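Galactose-1-phosphate uridylyltransferase (Pyrobaculum aerophilum str. IM2, PDB 6K9Z) probably transfers uridylyl groups between UDP-glucose and galactose 1-phosphate, as a zinc-containing, nucleotide-binding member of the type 1 uridylyltransferase family. Local coordinates at residues A[230-242]-A[303-315]. The protein carries 1 engineered substitution. Sequence-based numbering, arbitrary orientation.
Sequences LKITLCALKQVAG and ARIKAALQKCLKH. With ACT (acetate ion), chain F.
One face of the Arg-304 guanidinium is covered by Val-240: methyl CG2 sits 3.8 Å above its plane, offset toward the rim, while its NH1 is hydrogen-bonded to NE2 of His-202. This contact is a crossing of two helices, with a disulfide alongside, in the C-terminal half of the protein, which belongs to the HIT clan. Helices 230-240 and 303-309 run at 104° to each other, with short-segment axes 8.3 Å apart at closest approach. The alanines Ala-236 and Ala-308 are consistent with this approach: Ala-236 CB lies 3.6 Å from Leu-309 CB, and Ala-308 CB packs against CA and CB of Val-240. Beside them, Leu-237 CD2 meets Ile-305 CD1 at 4.2 Å. Val-184, Val-204 and Phe-185 touch side chains of this layer, placing the helix pair against strands 183-186 and 202-208 of the large antiparallel sheet.

Ile-232 and Leu-309 cross at about a right angle, and the 3.5 Å between Ile-232 CG2 and Leu-309 CD2 is tighter than usual van der Waals contact. With CG2 anti to the backbone N, that methyl also reaches Leu-313 CD2, at 4.0 Å. CD1, at the other end of Ile-232, borders an acetate, probably from the crystallisation liquor, that accepts a hydrogen bond from Lys-314 N. Replacing Ile-232 with an alanine would probably leave Leu-309 CD2 and Leu-313 CD2 without their shared neighbour and open a gap beside Phe-185.

The covalent link ties helix 220-240 to Cys-312, close to the C-terminus. Cys-235 directs its sulfur anti to its own N (chi1 173°), and Cys-312 SG completes the bridge at 2.1 Å from Cys-235 SG, with a disulfide torsion of -83°.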
ATOM      1  N   LEU A 230     -23.661   3.779  -3.636  1.00 16.45           N
ATOM      2  CA  LEU A 230     -22.437   4.139  -4.382  1.00 16.47           C
ATOM      3  C   LEU A 230     -22.584   5.549  -4.962  1.00 16.35           C
ATOM      4  O   LEU A 230     -21.680   6.375  -4.775  1.00 16.82           O
ATOM      5  CB  LEU A 230     -22.195   3.120  -5.493  1.00 17.12           C
ATOM      6  CG  LEU A 230     -21.675   1.767  -5.010  1.00 17.68           C
ATOM      7  CD1 LEU A 230     -21.637   0.743  -6.146  1.00 18.44           C
ATOM      8  CD2 LEU A 230     -20.301   1.956  -4.403  1.00 18.63           C
ATOM      9  N   LYS A 231     -23.683   5.844  -5.619  1.00 16.69           N
ATOM     10  CA  LYS A 231     -23.866   7.161  -6.239  1.00 17.32           C
ATOM     11  C   LYS A 231     -23.761   8.236  -5.167  1.00 17.88           C
ATOM     12  O   LYS A 231     -23.076   9.257  -5.396  1.00 18.31           O
ATOM     13  CB  LYS A 231     -25.205   7.209  -6.975  1.00 17.66           C
ATOM     14  CG  LYS A 231     -25.485   8.515  -7.675  1.00 18.62           C
ATOM     15  CD  LYS A 231     -26.738   8.479  -8.568  1.00 19.86           C
ATOM     16  CE  LYS A 231     -27.120   9.834  -9.118  1.00 21.05           C
ATOM     17  NZ  LYS A 231     -26.134  10.313 -10.094  1.00 21.47           N
ATOM     18  N   ILE A 232     -24.523   8.092  -4.081  1.00 18.15           N
ATOM     19  CA  ILE A 232     -24.624   9.187  -3.080  1.00 18.72           C
ATOM     20  C   ILE A 232     -23.275   9.333  -2.354  1.00 18.50           C
ATOM     21  O   ILE A 232     -22.883  10.485  -2.103  1.00 19.55           O
ATOM     22  CB  ILE A 232     -25.827   8.939  -2.160  1.00 19.30           C
ATOM     23  CG1 ILE A 232     -27.096   9.172  -2.998  1.00 20.38           C
ATOM     24  CG2 ILE A 232     -25.770   9.854  -0.952  1.00 19.56           C
ATOM     25  CD1 ILE A 232     -28.387   8.810  -2.314  1.00 21.99           C
ATOM     26  N   THR A 233     -22.601   8.233  -2.010  1.00 18.22           N
ATOM     27  CA  THR A 233     -21.311   8.271  -1.247  1.00 17.96           C
ATOM     28  C   THR A 233     -20.254   8.943  -2.146  1.00 17.15           C
ATOM     29  O   THR A 233     -19.537   9.868  -1.715  1.00 17.04           O
ATOM     30  CB  THR A 233     -20.922   6.873  -0.738  1.00 17.81           C
ATOM     31  OG1 THR A 233     -21.897   6.377   0.171  1.00 17.79           O
ATOM     32  CG2 THR A 233     -19.558   6.908  -0.079  1.00 18.30           C
ATOM     33  N   LEU A 234     -20.193   8.558  -3.418  1.00 16.97           N
ATOM     34  CA  LEU A 234     -19.138   9.109  -4.310  1.00 17.02           C
ATOM     35  C   LEU A 234     -19.473  10.572  -4.613  1.00 17.84           C
ATOM     36  O   LEU A 234     -18.565  11.395  -4.728  1.00 17.74           O
ATOM     37  CB  LEU A 234     -19.009   8.216  -5.535  1.00 16.82           C
ATOM     38  CG  LEU A 234     -18.417   6.843  -5.237  1.00 16.52           C
ATOM     39  CD1 LEU A 234     -18.462   5.969  -6.479  1.00 16.66           C
ATOM     40  CD2 LEU A 234     -16.997   6.950  -4.685  1.00 16.36           C
ATOM     41  N   CYS A 235     -20.745  10.925  -4.712  1.00 18.23           N
ATOM     42  CA  CYS A 235     -21.184  12.324  -4.893  1.00 19.16           C
ATOM     43  C   CYS A 235     -20.657  13.168  -3.723  1.00 19.51           C
ATOM     44  O   CYS A 235     -20.087  14.246  -3.945  1.00 20.80           O
ATOM     45  CB  CYS A 235     -22.694  12.401  -5.046  1.00 20.30           C
ATOM     46  SG  CYS A 235     -23.355  14.083  -5.075  1.00 22.53           S
ATOM     47  N   ALA A 236     -20.771  12.663  -2.498  1.00 19.10           N
ATOM     48  CA  ALA A 236     -20.311  13.391  -1.303  1.00 19.96           C
ATOM     49  C   ALA A 236     -18.791  13.612  -1.385  1.00 20.32           C
ATOM     50  O   ALA A 236     -18.334  14.710  -1.072  1.00 21.02           O
ATOM     51  CB  ALA A 236     -20.660  12.632  -0.069  1.00 19.66           C
ATOM     52  N   LEU A 237     -18.042  12.613  -1.830  1.00 21.58           N
ATOM     53  CA  LEU A 237     -16.559  12.704  -1.877  1.00 23.55           C
ATOM     54  C   LEU A 237     -16.204  13.758  -2.907  1.00 26.50           C
ATOM     55  O   LEU A 237     -15.224  14.470  -2.652  1.00 28.17           O
ATOM     56  CB  LEU A 237     -15.904  11.353  -2.195  1.00 24.22           C
ATOM     57  CG  LEU A 237     -16.022  10.352  -1.055  1.00 25.70           C
ATOM     58  CD1 LEU A 237     -15.303   9.045  -1.369  1.00 28.41           C
ATOM     59  CD2 LEU A 237     -15.462  10.928   0.228  1.00 25.84           C
ATOM     60  N   LYS A 238     -16.990  13.866  -3.983  1.00 27.54           N
ATOM     61  CA  LYS A 238     -16.696  14.753  -5.129  1.00 31.48           C
ATOM     62  C   LYS A 238     -16.697  16.191  -4.643  1.00 33.28           C
ATOM     63  O   LYS A 238     -15.994  17.024  -5.256  1.00 36.93           O
ATOM     64  CB  LYS A 238     -17.709  14.532  -6.248  1.00 33.31           C
ATOM     65  CG  LYS A 238     -17.190  14.697  -7.657  1.00 35.51           C
ATOM     66  CD  LYS A 238     -18.238  14.374  -8.705  1.00 37.24           C
ATOM     67  CE  LYS A 238     -17.750  14.606 -10.117  1.00 39.10           C
ATOM     68  NZ  LYS A 238     -18.751  15.310 -10.940  1.00 41.49           N
ATOM     69  N   GLN A 239     -17.484  16.517  -3.608  1.00 35.78           N
ATOM     70  CA  GLN A 239     -17.545  17.932  -3.139  1.00 38.64           C
ATOM     71  C   GLN A 239     -17.038  18.149  -1.705  1.00 36.69           C
ATOM     72  O   GLN A 239     -16.804  19.321  -1.362  1.00 40.41           O
ATOM     73  CB  GLN A 239     -18.971  18.487  -3.208  1.00 38.98           C
ATOM     74  CG  GLN A 239     -19.973  17.597  -3.926  1.00 43.08           C
ATOM     75  CD  GLN A 239     -21.390  17.974  -3.565  1.00 43.21           C
ATOM     76  OE1 GLN A 239     -21.742  19.148  -3.483  1.00 42.46           O
ATOM     77  NE2 GLN A 239     -22.216  16.968  -3.337  1.00 43.14           N
ATOM     78  N   VAL A 240     -16.857  17.102  -0.895  1.00 32.82           N
ATOM     79  CA  VAL A 240     -16.462  17.348   0.522  1.00 32.55           C
ATOM     80  C   VAL A 240     -15.222  18.241   0.545  1.00 35.15           C
ATOM     81  O   VAL A 240     -15.109  19.014   1.460  1.00 34.12           O
ATOM     82  CB  VAL A 240     -16.259  16.042   1.315  1.00 30.65           C
ATOM     83  CG1 VAL A 240     -15.113  15.213   0.761  1.00 30.39           C
ATOM     84  CG2 VAL A 240     -16.055  16.328   2.797  1.00 31.11           C
ATOM     85  N   ALA A 241     -14.333  18.157  -0.440  1.00 37.38           N
ATOM     86  CA  ALA A 241     -13.109  19.008  -0.458  1.00 41.02           C
ATOM     87  C   ALA A 241     -13.257  20.208  -1.424  1.00 43.02           C
ATOM     88  O   ALA A 241     -12.330  20.971  -1.503  1.00 49.20           O
ATOM     89  CB  ALA A 241     -11.885  18.149  -0.745  1.00 40.54           C
ATOM     90  N   GLY A 242     -14.360  20.413  -2.133  1.00 46.46           N
ATOM     91  CA  GLY A 242     -14.506  21.616  -2.984  1.00 47.53           C
ATOM     92  C   GLY A 242     -14.214  21.335  -4.455  1.00 49.14           C
ATOM     93  O   GLY A 242     -14.765  22.063  -5.305  1.00 51.26           O
ATOM     94  N   ALA A 303     -18.331  13.233  10.002  1.00 21.99           N
ATOM     95  CA  ALA A 303     -19.264  14.378  10.166  1.00 23.25           C
ATOM     96  C   ALA A 303     -19.186  15.249   8.905  1.00 23.65           C
ATOM     97  O   ALA A 303     -20.244  15.736   8.397  1.00 22.92           O
ATOM     98  CB  ALA A 303     -18.925  15.179  11.413  1.00 25.27           C
ATOM     99  N   ARG A 304     -17.964  15.483   8.417  1.00 24.06           N
ATOM    100  CA  ARG A 304     -17.740  16.354   7.224  1.00 25.53           C
ATOM    101  C   ARG A 304     -18.300  15.708   5.957  1.00 22.97           C
ATOM    102  O   ARG A 304     -18.978  16.385   5.137  1.00 22.05           O
ATOM    103  CB  ARG A 304     -16.256  16.639   7.006  1.00 27.85           C
ATOM    104  CG  ARG A 304     -15.697  17.641   7.989  1.00 33.25           C
ATOM    105  CD  ARG A 304     -14.204  17.760   7.745  1.00 38.46           C
ATOM    106  NE  ARG A 304     -13.791  18.349   6.448  1.00 44.26           N
ATOM    107  CZ  ARG A 304     -13.231  17.689   5.396  1.00 46.20           C
ATOM    108  NH1 ARG A 304     -13.020  16.372   5.434  1.00 41.46           N
ATOM    109  NH2 ARG A 304     -12.890  18.389   4.305  1.00 46.12           N
ATOM    110  N   ILE A 305     -18.066  14.407   5.789  1.00 21.78           N
ATOM    111  CA  ILE A 305     -18.611  13.664   4.613  1.00 20.49           C
ATOM    112  C   ILE A 305     -20.133  13.733   4.686  1.00 20.94           C
ATOM    113  O   ILE A 305     -20.764  14.028   3.666  1.00 20.37           O
ATOM    114  CB  ILE A 305     -18.094  12.214   4.568  1.00 19.65           C
ATOM    115  CG1 ILE A 305     -16.583  12.187   4.348  1.00 19.54           C
ATOM    116  CG2 ILE A 305     -18.834  11.383   3.533  1.00 18.83           C
ATOM    117  CD1 ILE A 305     -16.008  10.825   4.378  1.00 18.87           C
ATOM    118  N   LYS A 306     -20.686  13.437   5.850  1.00 21.23           N
ATOM    119  CA  LYS A 306     -22.163  13.396   6.017  1.00 22.18           C
ATOM    120  C   LYS A 306     -22.752  14.764   5.672  1.00 22.36           C
ATOM    121  O   LYS A 306     -23.819  14.794   4.959  1.00 22.24           O
ATOM    122  CB  LYS A 306     -22.563  12.898   7.401  1.00 23.64           C
ATOM    123  CG  LYS A 306     -24.065  12.649   7.588  1.00 25.83           C
ATOM    124  CD  LYS A 306     -24.301  12.305   9.022  1.00 28.74           C
ATOM    125  CE  LYS A 306     -25.354  11.258   9.206  1.00 31.48           C
ATOM    126  NZ  LYS A 306     -26.674  11.899   9.057  1.00 33.65           N
ATOM    127  N   ALA A 307     -22.139  15.860   6.113  1.00 23.14           N
ATOM    128  CA  ALA A 307     -22.661  17.225   5.859  1.00 24.25           C
ATOM    129  C   ALA A 307     -22.662  17.433   4.340  1.00 24.52           C
ATOM    130  O   ALA A 307     -23.689  17.959   3.791  1.00 24.74           O
ATOM    131  CB  ALA A 307     -21.846  18.276   6.592  1.00 25.26           C
ATOM    132  N   ALA A 308     -21.557  17.073   3.665  1.00 23.23           N
ATOM    133  CA  ALA A 308     -21.422  17.270   2.202  1.00 23.59           C
ATOM    134  C   ALA A 308     -22.479  16.430   1.485  1.00 22.55           C
ATOM    135  O   ALA A 308     -23.038  16.874   0.449  1.00 23.03           O
ATOM    136  CB  ALA A 308     -20.036  16.908   1.699  1.00 23.48           C
ATOM    137  N   LEU A 309     -22.712  15.233   2.006  1.00 21.61           N
ATOM    138  CA  LEU A 309     -23.565  14.198   1.402  1.00 21.36           C
ATOM    139  C   LEU A 309     -25.012  14.667   1.382  1.00 22.09           C
ATOM    140  O   LEU A 309     -25.736  14.230   0.480  1.00 21.75           O
ATOM    141  CB  LEU A 309     -23.407  12.920   2.229  1.00 20.72           C
ATOM    142  CG  LEU A 309     -24.050  11.675   1.635  1.00 20.08           C
ATOM    143  CD1 LEU A 309     -23.201  10.450   1.953  1.00 19.71           C
ATOM    144  CD2 LEU A 309     -25.476  11.498   2.114  1.00 20.46           C
ATOM    145  N   GLN A 310     -25.406  15.538   2.313  1.00 23.90           N
ATOM    146  CA  GLN A 310     -26.790  16.087   2.381  1.00 24.98           C
ATOM    147  C   GLN A 310     -27.133  16.762   1.057  1.00 26.22           C
ATOM    148  O   GLN A 310     -28.323  16.700   0.649  1.00 25.56           O
ATOM    149  CB  GLN A 310     -26.982  17.097   3.514  1.00 26.61           C
ATOM    150  CG  GLN A 310     -26.781  16.481   4.895  1.00 26.55           C
ATOM    151  CD  GLN A 310     -27.408  15.124   5.106  1.00 26.02           C
ATOM    152  OE1 GLN A 310     -28.614  15.031   5.371  1.00 26.54           O
ATOM    153  NE2 GLN A 310     -26.617  14.054   5.060  1.00 23.75           N
ATOM    154  N   LYS A 311     -26.154  17.349   0.374  1.00 27.40           N
ATOM    155  CA  LYS A 311     -26.399  18.083  -0.894  1.00 29.27           C
ATOM    156  C   LYS A 311     -26.599  17.088  -2.052  1.00 27.38           C
ATOM    157  O   LYS A 311     -27.148  17.532  -3.084  1.00 27.49           O
ATOM    158  CB  LYS A 311     -25.255  19.075  -1.150  1.00 33.33           C
ATOM    159  CG  LYS A 311     -24.922  19.986   0.030  1.00 37.23           C
ATOM    160  CD  LYS A 311     -23.631  20.808  -0.138  1.00 41.75           C
ATOM    161  CE  LYS A 311     -23.655  21.737  -1.345  1.00 46.52           C
ATOM    162  NZ  LYS A 311     -24.954  22.445  -1.527  1.00 50.09           N
ATOM    163  N   CYS A 312     -26.291  15.787  -1.874  1.00 24.34           N
ATOM    164  CA  CYS A 312     -26.473  14.728  -2.919  1.00 23.39           C
ATOM    165  C   CYS A 312     -27.839  14.015  -2.798  1.00 23.03           C
ATOM    166  O   CYS A 312     -28.128  13.139  -3.656  1.00 21.96           O
ATOM    167  CB  CYS A 312     -25.377  13.687  -2.824  1.00 22.47           C
ATOM    168  SG  CYS A 312     -23.747  14.470  -3.038  1.00 23.61           S
ATOM    169  N   LEU A 313     -28.560  14.255  -1.703  1.00 22.94           N
ATOM    170  CA  LEU A 313     -29.849  13.550  -1.437  1.00 22.46           C
ATOM    171  C   LEU A 313     -30.985  14.200  -2.220  1.00 23.22           C
ATOM    172  O   LEU A 313     -30.990  15.411  -2.393  1.00 22.93           O
ATOM    173  CB  LEU A 313     -30.164  13.573   0.065  1.00 22.86           C
ATOM    174  CG  LEU A 313     -29.112  12.920   0.957  1.00 22.01           C
ATOM    175  CD1 LEU A 313     -29.457  13.155   2.407  1.00 22.74           C
ATOM    176  CD2 LEU A 313     -29.010  11.431   0.676  1.00 21.85           C
ATOM    177  N   LYS A 314     -31.936  13.374  -2.656  1.00 23.04           N
ATOM    178  CA  LYS A 314     -33.047  13.784  -3.521  1.00 24.77           C
ATOM    179  C   LYS A 314     -34.301  13.844  -2.661  1.00 23.80           C
ATOM    180  O   LYS A 314     -35.191  14.625  -3.004  1.00 23.70           O
ATOM    181  CB  LYS A 314     -33.196  12.804  -4.688  1.00 27.40           C
ATOM    182  CG  LYS A 314     -31.958  12.753  -5.606  1.00 30.86           C
ATOM    183  CD  LYS A 314     -31.945  13.905  -6.612  1.00 35.43           C
ATOM    184  CE  LYS A 314     -30.616  14.150  -7.320  1.00 39.95           C
ATOM    185  NZ  LYS A 314     -30.241  13.045  -8.247  1.00 43.14           N
ATOM    186  N   HIS A 315     -34.378  13.045  -1.595  1.00 22.51           N
ATOM    187  CA  HIS A 315     -35.667  12.999  -0.856  1.00 23.68           C
ATOM    188  C   HIS A 315     -35.505  12.585   0.619  1.00 24.92           C
ATOM    189  O   HIS A 315     -36.528  12.335   1.247  1.00 23.24           O
ATOM    190  CB  HIS A 315     -36.623  12.127  -1.679  1.00 22.92           C
ATOM    191  CG  HIS A 315     -36.318  10.675  -1.570  1.00 21.69           C
ATOM    192  ND1 HIS A 315     -35.431  10.018  -2.435  1.00 21.19           N
ATOM    193  CD2 HIS A 315     -36.769   9.753  -0.705  1.00 20.79           C
ATOM    194  CE1 HIS A 315     -35.371   8.730  -2.073  1.00 20.40           C
ATOM    195  NE2 HIS A 315     -36.175   8.565  -1.016  1.00 20.56           N
TER
HETATM  196  C   ACT F 404     -32.019   9.971  -1.462  1.00 19.30           C
HETATM  197  O   ACT F 404     -31.741  10.404  -2.599  1.00 21.76           O
HETATM  198  OXT ACT F 404     -31.849   8.754  -1.027  1.00 23.23           O
HETATM  199  CH3 ACT F 404     -32.566  10.940  -0.541  1.00 15.43           C